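Local coordinates for protein virC2 (Agrobacterium tumefaciens, PDB 2RH3) that probably binds DNA through its C-terminal ribbon-helix-helix domain, and enhances T-DNA transfer and virulence, at residues V3-R8 against V71-M76; P9-V14 against P59-A64; E13-Y18 against C111-E116; Q32-R37 against A107-F112; D41-L46 against M76-L81. All blocks are in the same frame, centred on the assembly; numbering follows the deposited sequence. Where two conformers were deposited one is given.

How the contacts relate
Contact 1 forms the ribbon of a ribbon-helix-helix fold, and contact 4, about 11 Å away between centres, packs the helices beneath it; Ala7 CB meets Leu109 CD1 at 3.5 Å, and Thr73 meets Leu35. Contact 5 joins the ribbon at its other end, sharing Met76 with contact 1 and tied to it by a salt bridge of 2.7 Å between Arg75 NH1 and Glu43 OE1. Contacts 2 and 3 share Glu13 and Val14, where the loop after strand 2-7 runs into helix 16-21, and Pro10 packs on both Tyr18 and Phe113; Phe112 serves contacts 3 and 4. Contacts 2 and 5 lie farthest apart, about 28 Å between centres, on opposite sides of the chain's centre.

Contact 1 (V3-R8 against V71-M76); sequences VFLSAR and VQTSRM
Val3 to Ala7 and Val71 to Arg75 pair as a two-stranded antiparallel ribbon, the element that gives the ribbon-helix-helix fold the first part of its name. Here both strands belong to one chain. Six backbone hydrogen bonds join them, two at each of the hydrogen-bonded pairs Val3-Arg75, Leu5-Thr73 and Ala7-Val71; Leu5 N to Thr73 O is the shortest at 2.7 Å. Between these lie the non-hydrogen-bonded pairs, where the strands draw together: the CA atoms of Phe4 and Ser74 are 4.3 Å apart.

The two faces differ. On the one carrying Val3, Leu5, Ala7, Val71, Thr73 and Arg75, the Leu5 side chain slants across its neighbours, its CB 3.7 Å from Thr73 CG2 and its CD1 3.9 Å from Arg75 CB. Thr73 turns OG1 anti to its backbone N (chi1 -160°), which leaves the methyl CG2 to meet Leu5. The extended Arg75 chain carries its guanidinium away from the strands to a salt bridge with Glu43. Helices 27-47 and 97-118 cover this face through Leu39, Leu104 and Leu109.

On the other face the Phe4 ring approaches Ser74 obliquely, CD1 to CB 3.5 Å. Gln72, bent at chi2, brings OE1 to 3.7 Å from Ser6 CB, and a water lies 3.0 Å from both Gln72 OE1 and Leu5 O and can donate to either. One side of the ribbon is therefore largely apolar and faces the core, while the other carries hydroxyl, amide and aromatic groups, consistent with the DNA-reading surface of ribbon-helix-helix proteins.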
# COMPACT_ATOMS: atom_id res chain seq x y z
N VAL A 3 -13.16 -2.69 2.56
CA VAL A 3 -12.49 -2.40 1.30
C VAL A 3 -11.50 -3.52 1.00
O VAL A 3 -10.68 -3.89 1.86
CB VAL A 3 -11.78 -1.02 1.34
CG1 VAL A 3 -10.97 -0.76 0.07
CG2 VAL A 3 -12.81 0.09 1.54
N PHE A 4 -11.59 -4.06 -0.20
CA PHE A 4 -10.67 -5.10 -0.64
C PHE A 4 -9.47 -4.45 -1.31
O PHE A 4 -9.61 -3.49 -2.07
CB PHE A 4 -11.39 -6.13 -1.52
CG PHE A 4 -12.44 -6.91 -0.78
CD1 PHE A 4 -12.11 -8.09 -0.11
CD2 PHE A 4 -13.76 -6.46 -0.72
CE1 PHE A 4 -13.08 -8.81 0.59
CE2 PHE A 4 -14.74 -7.17 -0.02
CZ PHE A 4 -14.40 -8.35 0.64
N LEU A 5 -8.29 -4.96 -0.96
CA LEU A 5 -7.00 -4.34 -1.27
C LEU A 5 -6.03 -5.35 -1.88
O LEU A 5 -6.14 -6.54 -1.64
CB LEU A 5 -6.38 -3.80 0.03
CG LEU A 5 -7.27 -2.90 0.88
CD1 LEU A 5 -6.94 -3.07 2.36
CD2 LEU A 5 -7.13 -1.44 0.45
N SER A 6 -5.08 -4.85 -2.65
CA SER A 6 -4.07 -5.71 -3.25
C SER A 6 -2.80 -4.92 -3.52
O SER A 6 -2.86 -3.72 -3.79
CB SER A 6 -4.58 -6.36 -4.55
OG SER A 6 -4.89 -5.39 -5.52
N ALA A 7 -1.66 -5.59 -3.41
CA ALA A 7 -0.38 -4.94 -3.66
C ALA A 7 0.69 -5.96 -4.02
O ALA A 7 0.57 -7.13 -3.68
CB ALA A 7 0.06 -4.15 -2.44
N ARG A 8 1.73 -5.49 -4.70
CA ARG A 8 2.88 -6.33 -5.04
C ARG A 8 4.03 -6.05 -4.09
O ARG A 8 4.27 -4.91 -3.73
CB ARG A 8 3.36 -6.00 -6.45
CG ARG A 8 2.44 -6.40 -7.57
CD ARG A 8 3.13 -6.12 -8.89
NE ARG A 8 2.33 -6.60 -10.02
CZ ARG A 8 2.38 -7.84 -10.50
NH1 ARG A 8 3.17 -8.75 -9.95
NH2 ARG A 8 1.61 -8.17 -11.53
N VAL A 71 -0.51 -9.79 -3.42
CA VAL A 71 -1.06 -10.07 -2.11
C VAL A 71 -2.46 -9.47 -2.01
O VAL A 71 -2.66 -8.32 -2.40
CB VAL A 71 -0.12 -9.51 -1.01
CG1 VAL A 71 -0.53 -10.00 0.36
CG2 VAL A 71 1.32 -9.91 -1.31
N GLN A 72 -3.41 -10.26 -1.51
CA GLN A 72 -4.82 -9.84 -1.42
C GLN A 72 -5.28 -9.76 0.03
O GLN A 72 -4.99 -10.66 0.83
CB GLN A 72 -5.74 -10.82 -2.17
CG GLN A 72 -5.36 -11.09 -3.61
CD GLN A 72 -5.90 -10.06 -4.57
OE1 GLN A 72 -6.81 -9.29 -4.25
NE2 GLN A 72 -5.34 -10.05 -5.78
N THR A 73 -5.98 -8.69 0.37
CA THR A 73 -6.44 -8.48 1.74
C THR A 73 -7.69 -7.61 1.77
O THR A 73 -8.08 -7.04 0.75
CB THR A 73 -5.32 -7.87 2.63
OG1 THR A 73 -5.60 -8.10 4.01
CG2 THR A 73 -5.16 -6.37 2.39
N SER A 74 -8.34 -7.54 2.94
CA SER A 74 -9.41 -6.58 3.17
C SER A 74 -9.24 -5.86 4.51
O SER A 74 -8.48 -6.31 5.37
CB SER A 74 -10.80 -7.23 3.04
OG SER A 74 -11.11 -8.09 4.12
N ARG A 75 -9.93 -4.73 4.67
CA ARG A 75 -9.86 -3.92 5.89
C ARG A 75 -11.07 -2.99 5.95
O ARG A 75 -11.55 -2.52 4.91
CB ARG A 75 -8.56 -3.10 5.94
CG ARG A 75 -8.22 -2.53 7.32
CD ARG A 75 -6.89 -1.81 7.30
NE ARG A 75 -6.56 -1.17 8.58
CZ ARG A 75 -6.93 0.06 8.92
NH1 ARG A 75 -6.58 0.56 10.10
NH2 ARG A 75 -7.65 0.81 8.09
N MET A 76 -11.55 -2.74 7.16
CA MET A 76 -12.67 -1.82 7.39
C MET A 76 -12.18 -0.38 7.45
O MET A 76 -11.22 -0.07 8.16
CB MET A 76 -13.39 -2.16 8.70
CG MET A 76 -13.84 -3.61 8.85
SD MET A 76 -15.11 -4.07 7.66
CE MET A 76 -15.55 -5.70 8.26
O HOH W 1 -8.55 -8.34 -2.02

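Contact 2 (P9-V14 against P59-A64); sequences PPAPEV and PIPHTA
Val14 sets CG1 anti to its backbone N (chi1 169°), and this turns the other methyl, CG2, beside that N and onto the ring of Pro59. Its backbone is delivered there by a type II beta turn from Ala11 to Val14, closed by a bond from Val14 N to Ala11 O; ahead of the turn, Pro9, Pro10 and Ala11 run in a polyproline II-like conformation. Two proline-rich loops thus meet, one leaving strand 2-7 and the other leading toward strand 71-76.

A single hydrogen bond joins them, from Ala11 N to Pro59 O at 3.0 Å. It is nearly straight at the proton (172°), yet the donor stands above the carbonyl plane instead of on a lone pair. Pro9, Pro10 and Pro12 have no N-H, which leaves Ala11 as the donor within 9-12. Around this bond the contact is van der Waals packing, much of it side-chain carbon against backbone: Ala11 CB rests against the peptide link after Ile60, 3.6 Å from Ile60 C, and the Pro61 ring presents CD and CG to the backbone of Pro9 to Ala11.

Outside the pair, Pro9 and Pro10 pack on Tyr18 of helix 16-21, and Pro10 and Val14 also touch Phe113 of helix 97-118. The Val14 methyl CG2 crosses the proline at a slant, 3.8 Å from Pro59 CB and 3.9 Å from both Pro59 CG and Pro59 CD, while Pro61 CD lies 3.4 Å from Pro9 O.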
# COMPACT_ATOMS: atom_id res chain seq x y z
N PRO A 9 4.79 -7.08 -3.71
CA PRO A 9 5.99 -6.78 -2.92
C PRO A 9 6.97 -5.85 -3.65
O PRO A 9 7.07 -5.90 -4.90
CB PRO A 9 6.60 -8.17 -2.70
CG PRO A 9 5.43 -9.12 -2.82
CD PRO A 9 4.61 -8.53 -3.92
N PRO A 10 7.69 -5.01 -2.89
CA PRO A 10 8.65 -4.10 -3.49
C PRO A 10 9.90 -4.85 -3.98
O PRO A 10 10.18 -5.98 -3.54
CB PRO A 10 9.01 -3.17 -2.33
CG PRO A 10 8.84 -4.01 -1.11
CD PRO A 10 7.65 -4.89 -1.42
N ALA A 11 10.65 -4.19 -4.86
CA ALA A 11 11.98 -4.65 -5.26
C ALA A 11 12.95 -4.64 -4.07
O ALA A 11 12.77 -3.86 -3.13
CB ALA A 11 12.52 -3.77 -6.37
N PRO A 12 14.00 -5.49 -4.12
CA PRO A 12 14.99 -5.39 -3.06
C PRO A 12 15.56 -3.99 -2.91
O PRO A 12 15.69 -3.24 -3.89
CB PRO A 12 16.08 -6.36 -3.52
CG PRO A 12 15.36 -7.37 -4.30
CD PRO A 12 14.32 -6.57 -5.06
N GLU A 13 15.88 -3.64 -1.66
CA GLU A 13 16.45 -2.35 -1.26
C GLU A 13 15.46 -1.17 -1.26
O GLU A 13 15.83 -0.06 -0.85
CB GLU A 13 17.74 -2.00 -2.04
CG GLU A 13 18.79 -3.12 -2.07
CD GLU A 13 19.69 -3.16 -0.84
OE1 GLU A 13 19.30 -2.66 0.24
OE2 GLU A 13 20.81 -3.72 -0.95
N VAL A 14 14.22 -1.40 -1.69
CA VAL A 14 13.17 -0.37 -1.58
C VAL A 14 12.80 -0.17 -0.11
O VAL A 14 12.57 0.96 0.33
CB VAL A 14 11.90 -0.75 -2.41
CG1 VAL A 14 10.69 0.17 -2.09
CG2 VAL A 14 12.22 -0.74 -3.91
N PRO A 59 9.06 0.97 -6.70
CA PRO A 59 9.67 -0.02 -7.61
C PRO A 59 9.32 -1.46 -7.23
O PRO A 59 9.34 -1.82 -6.05
CB PRO A 59 11.17 0.21 -7.43
CG PRO A 59 11.29 1.60 -6.90
CD PRO A 59 10.10 1.73 -5.98
N ILE A 60 9.00 -2.27 -8.24
CA ILE A 60 8.77 -3.71 -8.06
C ILE A 60 9.88 -4.53 -8.77
O ILE A 60 10.56 -4.00 -9.65
CB ILE A 60 7.36 -4.10 -8.56
CG1 ILE A 60 7.19 -3.73 -10.04
CG2 ILE A 60 6.28 -3.43 -7.67
CD1 ILE A 60 6.27 -4.64 -10.80
N PRO A 61 10.09 -5.80 -8.36
CA PRO A 61 11.22 -6.55 -8.94
C PRO A 61 11.02 -6.88 -10.42
O PRO A 61 9.88 -7.07 -10.85
CB PRO A 61 11.27 -7.85 -8.13
CG PRO A 61 10.32 -7.68 -6.99
CD PRO A 61 9.35 -6.60 -7.36
N HIS A 62 12.13 -6.95 -11.16
CA HIS A 62 12.17 -7.41 -12.55
C HIS A 62 13.38 -8.33 -12.73
O HIS A 62 14.19 -8.16 -13.65
CB HIS A 62 12.27 -6.23 -13.53
CG HIS A 62 11.11 -5.29 -13.45
ND1 HIS A 62 9.90 -5.54 -14.05
CD2 HIS A 62 10.98 -4.09 -12.83
CE1 HIS A 62 9.08 -4.54 -13.81
NE2 HIS A 62 9.71 -3.64 -13.07
N THR A 63 13.47 -9.32 -11.84
CA THR A 63 14.59 -10.25 -11.79
C THR A 63 14.06 -11.67 -11.97
O THR A 63 12.93 -11.96 -11.56
CB THR A 63 15.35 -10.11 -10.42
OG1 THR A 63 16.24 -11.22 -10.24
CG2 THR A 63 14.37 -10.07 -9.25
N ALA A 64 14.87 -12.55 -12.55
CA ALA A 64 14.55 -13.96 -12.68
C ALA A 64 14.54 -14.60 -11.28
O ALA A 64 13.97 -15.67 -11.09
CB ALA A 64 15.56 -14.65 -13.57

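Contact 3 (E13-Y18 against C111-E116); sequences EVSKIY and CFFARE
The ring of Phe113 is met obliquely by Ser15 CB, 3.6 Å from its CD1, and by Val14 CG1, 4.0 Å from its CD2; Tyr58, from a loop, adds an edge-to-face contact to the same ring. Phe112 is likewise approached at a slant, Ile17 CD1 coming to 3.7 Å from its CZ.

The third flat group, the carboxylate of Glu116, uses its two oxygens on different partners. OE1 accepts a hydrogen bond from Ser15 OG on its syn lone pair, 2.6 Å long, and OE2 accepts from Ile17 N at 2.9 Å, also from the syn side but 20° out of the carboxylate plane. Gripped at both oxygens, the group has its rotation fixed, and the aliphatic part of Ile17 lies against it, with CG1 3.3 Å from OE2.

Ser15 occupies the N-cap of helix 16-21. With OG anti to its backbone N (chi1 174°), the hydroxyl can accept from Tyr18 N while giving its proton to Glu116. A side chain of one helix therefore completes the capping of another, and the charge of Glu116, buried at the amino end of helix 16-21, would probably be stabilised by that end. A water donates to Phe113 O; it also lies close to Val14 O, at a distance too short to be taken at face value.

Helix 16-21 is thus docked at its start onto the later part of helix 97-118. Tyr18 turns from this contact to Ile34 of helix 27-47, and Phe112 reaches the same isoleucine, so three helices converge here.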
# COMPACT_ATOMS: atom_id res chain seq x y z
N GLU A 13 15.88 -3.64 -1.66
CA GLU A 13 16.45 -2.35 -1.26
C GLU A 13 15.46 -1.17 -1.26
O GLU A 13 15.83 -0.06 -0.85
CB GLU A 13 17.74 -2.00 -2.04
CG GLU A 13 18.79 -3.12 -2.07
CD GLU A 13 19.69 -3.16 -0.84
OE1 GLU A 13 19.30 -2.66 0.24
OE2 GLU A 13 20.81 -3.72 -0.95
N VAL A 14 14.22 -1.40 -1.69
CA VAL A 14 13.17 -0.37 -1.58
C VAL A 14 12.80 -0.17 -0.11
O VAL A 14 12.57 0.96 0.33
CB VAL A 14 11.90 -0.75 -2.41
CG1 VAL A 14 10.69 0.17 -2.09
CG2 VAL A 14 12.22 -0.74 -3.91
N SER A 15 12.78 -1.27 0.62
CA SER A 15 12.33 -1.30 2.01
C SER A 15 13.23 -2.21 2.85
O SER A 15 13.22 -3.44 2.69
CB SER A 15 10.90 -1.83 2.09
OG SER A 15 10.52 -1.98 3.45
N LYS A 16 14.01 -1.61 3.75
CA LYS A 16 14.80 -2.42 4.68
C LYS A 16 13.90 -3.27 5.57
O LYS A 16 14.24 -4.42 5.89
CB LYS A 16 15.72 -1.55 5.53
CG LYS A 16 16.86 -0.90 4.75
CD LYS A 16 17.67 -0.00 5.67
CE LYS A 16 18.63 0.89 4.90
NZ LYS A 16 19.37 1.79 5.83
N ILE A 17 12.74 -2.72 5.94
CA ILE A 17 11.80 -3.49 6.76
C ILE A 17 11.32 -4.74 6.04
O ILE A 17 11.35 -5.85 6.60
CB ILE A 17 10.61 -2.62 7.25
CG1 ILE A 17 11.11 -1.67 8.35
CG2 ILE A 17 9.49 -3.50 7.82
CD1 ILE A 17 10.11 -0.57 8.73
N TYR A 18 10.91 -4.59 4.79
CA TYR A 18 10.40 -5.72 4.03
C TYR A 18 11.52 -6.75 3.81
O TYR A 18 11.33 -7.96 4.03
CB TYR A 18 9.85 -5.25 2.67
CG TYR A 18 9.40 -6.41 1.82
CD1 TYR A 18 8.19 -7.06 2.08
CD2 TYR A 18 10.21 -6.88 0.77
CE1 TYR A 18 7.79 -8.15 1.32
CE2 TYR A 18 9.80 -7.97 -0.00
CZ TYR A 18 8.60 -8.60 0.29
OH TYR A 18 8.21 -9.70 -0.44
N CYS A 111 3.84 5.32 0.66
CA CYS A 111 3.99 6.28 1.75
C CYS A 111 4.85 5.73 2.90
O CYS A 111 5.72 6.43 3.43
CB CYS A 111 2.60 6.69 2.26
SG CYS A 111 2.60 8.04 3.43
N PHE A 112 4.61 4.47 3.27
CA PHE A 112 5.35 3.78 4.33
C PHE A 112 6.82 3.67 3.91
O PHE A 112 7.74 3.96 4.69
CB PHE A 112 4.74 2.38 4.54
CG PHE A 112 5.40 1.61 5.64
CD1 PHE A 112 4.85 1.59 6.92
CD2 PHE A 112 6.56 0.88 5.40
CE1 PHE A 112 5.47 0.87 7.96
CE2 PHE A 112 7.18 0.18 6.42
CZ PHE A 112 6.63 0.16 7.69
N PHE A 113 7.06 3.24 2.66
CA PHE A 113 8.41 3.06 2.16
C PHE A 113 9.17 4.40 2.04
O PHE A 113 10.35 4.45 2.34
CB PHE A 113 8.44 2.33 0.82
CG PHE A 113 7.81 0.95 0.84
CD1 PHE A 113 7.91 0.10 1.96
CD2 PHE A 113 7.14 0.49 -0.30
CE1 PHE A 113 7.32 -1.18 1.95
CE2 PHE A 113 6.57 -0.78 -0.32
CZ PHE A 113 6.66 -1.61 0.81
N ALA A 114 8.48 5.46 1.62
CA ALA A 114 9.12 6.78 1.52
C ALA A 114 9.50 7.31 2.91
O ALA A 114 10.54 7.95 3.08
CB ALA A 114 8.21 7.78 0.79
N ARG A 115 8.65 7.00 3.89
CA ARG A 115 8.89 7.42 5.28
C ARG A 115 10.12 6.70 5.81
O ARG A 115 10.97 7.30 6.46
CB ARG A 115 7.66 7.14 6.15
CG ARG A 115 7.73 7.80 7.55
CD ARG A 115 6.45 7.54 8.38
NE ARG A 115 5.21 7.93 7.70
CZ ARG A 115 4.72 9.17 7.64
NH1 ARG A 115 5.34 10.19 8.23
NH2 ARG A 115 3.58 9.40 7.00
N GLU A 116 10.21 5.40 5.51
CA GLU A 116 11.41 4.61 5.84
C GLU A 116 12.68 5.27 5.31
O GLU A 116 13.63 5.49 6.04
CB GLU A 116 11.32 3.23 5.22
CG GLU A 116 10.76 2.15 6.06
CD GLU A 116 11.02 0.78 5.43
OE1 GLU A 116 10.20 0.37 4.59
OE2 GLU A 116 12.04 0.14 5.78
O HOH W 2 12.10 2.32 2.37

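Contact 4 (Q32-R37 against A107-F112); sequences QMILRR and AALACF
Ile34 points its CG2 methyl at the ring of Phe112 almost along the ring normal, 3.7 Å from the centroid and 14° off perpendicular, a CH-pi contact over one face. With CG1 beside the backbone N (chi1 -63°), CG2 is the branch that meets the partner helix, and CG1 leads on to CD1. The same CG2 also meets Leu109 CD2 at 3.6 Å, wedged between ring and leucine.

Arg37 comes to the Phe112 ring from another direction: its CG lies at the edge, near the ring plane, 3.9 Å from CE1. The chain bends at chi2, and the guanidinium ends up nearly perpendicular to the ring, its NE forming a long, weak ion pair with Asp41.

The next residue after Ile34, Leu35, in one of its two deposited conformers, crosses Leu109 at about a right angle, CD1 to CG 3.7 Å, and its CD1 comes within 4.5 Å of Ala108 CB. No hydrogen bond joins the segments; the contact is apolar packing near the centre of the chain. The short helical segments 32-37 and 107-112 cross at 89°, their axes 9.4 Å apart, and their interlocking side chains form part of the hydrophobic core beneath the ribbon in this ribbon-helix-helix fold.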
# COMPACT_ATOMS: atom_id res chain seq x y z
N GLN A 32 1.69 -8.20 4.27
CA GLN A 32 0.45 -8.03 5.03
C GLN A 32 0.73 -7.34 6.37
O GLN A 32 -0.06 -6.48 6.79
CB GLN A 32 -0.24 -9.38 5.24
CG GLN A 32 -1.10 -9.79 4.06
CD GLN A 32 -1.39 -11.29 4.02
OE1 GLN A 32 -0.95 -12.05 4.88
NE2 GLN A 32 -2.12 -11.71 3.00
N MET A 33 1.84 -7.71 7.02
CA MET A 33 2.29 -7.08 8.28
C MET A 33 2.52 -5.59 8.06
O MET A 33 2.03 -4.76 8.85
CB MET A 33 3.56 -7.75 8.81
CG MET A 33 3.31 -9.16 9.35
SD MET A 33 4.85 -10.02 9.67
CE MET A 33 5.47 -9.06 11.05
N ILE A 34 3.25 -5.26 7.00
CA ILE A 34 3.52 -3.87 6.68
C ILE A 34 2.25 -3.11 6.33
O ILE A 34 2.04 -2.01 6.84
CB ILE A 34 4.55 -3.72 5.54
CG1 ILE A 34 5.91 -4.30 5.98
CG2 ILE A 34 4.72 -2.23 5.21
CD1 ILE A 34 6.94 -4.41 4.84
N LEU A 35 1.40 -3.71 5.49
CA LEU A 35 0.17 -3.05 5.04
C LEU A 35 -0.75 -2.68 6.20
O LEU A 35 -1.42 -1.63 6.16
CB LEU A 35 -0.56 -3.93 4.01
CG LEU A 35 -1.69 -3.28 3.19
CD1 LEU A 35 -1.24 -1.97 2.58
CD2 LEU A 35 -2.19 -4.24 2.12
N ARG A 36 -0.79 -3.52 7.23
CA ARG A 36 -1.63 -3.27 8.41
C ARG A 36 -1.26 -1.92 9.03
O ARG A 36 -2.14 -1.09 9.34
CB ARG A 36 -1.47 -4.41 9.42
CG ARG A 36 -2.33 -4.27 10.66
CD ARG A 36 -2.22 -5.49 11.57
NE ARG A 36 -2.89 -6.66 11.00
CZ ARG A 36 -2.27 -7.80 10.70
NH1 ARG A 36 -0.97 -7.93 10.92
NH2 ARG A 36 -2.96 -8.80 10.18
N ARG A 37 0.05 -1.70 9.20
CA ARG A 37 0.56 -0.47 9.77
C ARG A 37 0.40 0.68 8.77
O ARG A 37 -0.04 1.76 9.15
CB ARG A 37 2.04 -0.63 10.15
CG ARG A 37 2.70 0.64 10.66
CD ARG A 37 2.13 1.07 11.99
NE ARG A 37 2.81 2.27 12.48
CZ ARG A 37 2.86 2.64 13.76
NH1 ARG A 37 2.27 1.92 14.71
NH2 ARG A 37 3.52 3.75 14.10
N ALA A 107 -0.60 3.04 -2.73
CA ALA A 107 -0.28 4.36 -2.20
C ALA A 107 0.10 4.31 -0.72
O ALA A 107 1.04 4.97 -0.31
CB ALA A 107 -1.45 5.33 -2.41
N ALA A 108 -0.64 3.54 0.06
CA ALA A 108 -0.38 3.40 1.49
C ALA A 108 1.04 2.85 1.71
O ALA A 108 1.81 3.34 2.55
CB ALA A 108 -1.42 2.50 2.11
N LEU A 109 1.40 1.84 0.93
CA LEU A 109 2.74 1.26 1.02
C LEU A 109 3.81 2.20 0.51
O LEU A 109 4.88 2.32 1.11
CB LEU A 109 2.78 -0.07 0.27
CG LEU A 109 2.03 -1.22 0.94
CD1 LEU A 109 1.87 -2.36 -0.08
CD2 LEU A 109 2.76 -1.71 2.19
N ALA A 110 3.54 2.88 -0.61
CA ALA A 110 4.47 3.84 -1.16
C ALA A 110 4.84 4.89 -0.11
O ALA A 110 5.99 5.28 -0.01
CB ALA A 110 3.89 4.49 -2.41
N CYS A 111 3.84 5.32 0.66
CA CYS A 111 3.99 6.28 1.75
C CYS A 111 4.85 5.73 2.90
O CYS A 111 5.72 6.43 3.43
CB CYS A 111 2.60 6.69 2.26
SG CYS A 111 2.60 8.04 3.43
N PHE A 112 4.61 4.47 3.27
CA PHE A 112 5.35 3.78 4.33
C PHE A 112 6.82 3.67 3.91
O PHE A 112 7.74 3.96 4.69
CB PHE A 112 4.74 2.38 4.54
CG PHE A 112 5.40 1.61 5.64
CD1 PHE A 112 4.85 1.59 6.92
CD2 PHE A 112 6.56 0.88 5.40
CE1 PHE A 112 5.47 0.87 7.96
CE2 PHE A 112 7.18 0.18 6.42
CZ PHE A 112 6.63 0.16 7.69

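Contact 5 (D41-L46 against M76-L81); sequences DFENML and MFPVSL
Segment 41-46 of helix 27-47 lies beside the point where strand 71-76 gives way to helix 79-89, Leu46 and Leu81 bringing their CA atoms within 5.7 Å of each other and Pro78 standing at the N-cap of the second helix. Glu43 and Leu81 contribute the most, with Leu46 close behind. The Glu43 chain, extended beyond CG, slants past the edge of the Phe77 ring, with CG near the ring plane and 3.6 Å from CD1, and the carboxylate stands at 90° to that ring. OE2 comes to 3.3 Å from Pro78 CD, a carbon contact that leaves its charge to be met elsewhere: the other oxygen, OE1, forms a salt bridge with Arg75 NH1. The glutamate thus serves twice, its methylene against an aromatic edge and its carboxylate pairing with the arginine of the ribbon.

Leu81 CD1 rests 3.6 Å from the backbone oxygen Glu43 O. The apolar part is Leu46 against Leu81, with Leu46 CB 4.1 Å from Leu81 CB.

Leu46 continues onto Ala85 of helix 79-89 and onto Phe51. Phe77 packs on Val3 of strand 2-7 and on Ile82, while Phe42 of helix 27-47 meets Leu104, Ala107 and Ala108 of helix 97-118, so that the helix bridges the two later ones.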
# COMPACT_ATOMS: atom_id res chain seq x y z
N ASP A 41 -1.64 4.22 9.27
CA ASP A 41 -1.02 5.53 9.08
C ASP A 41 -1.79 6.33 8.02
O ASP A 41 -2.05 7.53 8.20
CB ASP A 41 0.45 5.39 8.65
CG ASP A 41 1.34 4.71 9.70
OD1 ASP A 41 0.98 4.68 10.90
OD2 ASP A 41 2.43 4.21 9.33
N PHE A 42 -2.17 5.65 6.94
CA PHE A 42 -2.79 6.28 5.77
C PHE A 42 -4.19 6.81 6.06
O PHE A 42 -4.56 7.86 5.54
CB PHE A 42 -2.82 5.32 4.57
CG PHE A 42 -2.81 6.01 3.23
CD1 PHE A 42 -1.70 6.76 2.83
CD2 PHE A 42 -3.89 5.91 2.37
CE1 PHE A 42 -1.66 7.39 1.59
CE2 PHE A 42 -3.88 6.54 1.13
CZ PHE A 42 -2.75 7.28 0.73
N GLU A 43 -4.93 6.08 6.89
CA GLU A 43 -6.29 6.48 7.33
C GLU A 43 -6.29 7.88 7.91
O GLU A 43 -7.20 8.68 7.64
CB GLU A 43 -6.81 5.53 8.40
CG GLU A 43 -7.65 4.38 7.93
CD GLU A 43 -8.27 3.62 9.09
OE1 GLU A 43 -7.51 3.13 9.96
OE2 GLU A 43 -9.51 3.52 9.14
N ASN A 44 -5.28 8.16 8.74
CA ASN A 44 -5.16 9.47 9.37
C ASN A 44 -4.83 10.58 8.38
O ASN A 44 -5.15 11.75 8.61
CB ASN A 44 -4.15 9.43 10.52
CG ASN A 44 -4.56 8.47 11.64
OD1 ASN A 44 -5.75 8.26 11.90
ND2 ASN A 44 -3.57 7.90 12.31
N MET A 45 -4.20 10.19 7.26
CA MET A 45 -3.89 11.11 6.16
C MET A 45 -5.09 11.34 5.23
O MET A 45 -5.17 12.37 4.56
CB MET A 45 -2.71 10.59 5.34
CG MET A 45 -1.42 10.52 6.13
SD MET A 45 -0.15 9.54 5.33
CE MET A 45 0.06 10.39 3.78
N LEU A 46 -5.99 10.37 5.18
CA LEU A 46 -7.22 10.51 4.42
C LEU A 46 -8.09 11.56 5.09
O LEU A 46 -8.66 12.43 4.43
CB LEU A 46 -7.97 9.18 4.33
CG LEU A 46 -7.30 8.12 3.45
CD1 LEU A 46 -7.96 6.76 3.63
CD2 LEU A 46 -7.29 8.52 1.98
N MET A 76 -11.55 -2.74 7.16
CA MET A 76 -12.67 -1.82 7.39
C MET A 76 -12.18 -0.38 7.45
O MET A 76 -11.22 -0.07 8.16
CB MET A 76 -13.39 -2.16 8.70
CG MET A 76 -13.84 -3.61 8.85
SD MET A 76 -15.11 -4.07 7.66
CE MET A 76 -15.55 -5.70 8.26
N PHE A 77 -12.85 0.48 6.69
CA PHE A 77 -12.58 1.92 6.71
C PHE A 77 -13.88 2.67 6.98
O PHE A 77 -14.94 2.26 6.49
CB PHE A 77 -12.03 2.40 5.37
CG PHE A 77 -10.67 1.86 5.03
CD1 PHE A 77 -9.52 2.54 5.41
CD2 PHE A 77 -10.54 0.69 4.28
CE1 PHE A 77 -8.25 2.06 5.08
CE2 PHE A 77 -9.28 0.20 3.94
CZ PHE A 77 -8.14 0.88 4.34
N PRO A 78 -13.81 3.77 7.75
CA PRO A 78 -14.97 4.66 7.81
C PRO A 78 -15.34 5.15 6.40
O PRO A 78 -14.45 5.44 5.60
CB PRO A 78 -14.49 5.83 8.67
CG PRO A 78 -13.33 5.28 9.46
CD PRO A 78 -12.69 4.24 8.59
N VAL A 79 -16.65 5.22 6.12
CA VAL A 79 -17.18 5.58 4.80
C VAL A 79 -16.76 6.98 4.35
O VAL A 79 -16.54 7.22 3.15
CB VAL A 79 -18.73 5.44 4.75
CG1 VAL A 79 -19.32 6.13 3.53
CG2 VAL A 79 -19.13 3.97 4.76
N SER A 80 -16.66 7.90 5.31
CA SER A 80 -16.19 9.26 5.07
C SER A 80 -14.79 9.30 4.44
O SER A 80 -14.55 10.05 3.49
CB SER A 80 -16.21 10.05 6.39
OG SER A 80 -15.17 11.00 6.45
N LEU A 81 -13.89 8.47 4.97
CA LEU A 81 -12.50 8.41 4.51
C LEU A 81 -12.37 7.74 3.14
O LEU A 81 -11.55 8.17 2.31
CB LEU A 81 -11.62 7.67 5.54
CG LEU A 81 -11.65 8.16 7.00
CD1 LEU A 81 -10.62 7.43 7.84
CD2 LEU A 81 -11.45 9.67 7.11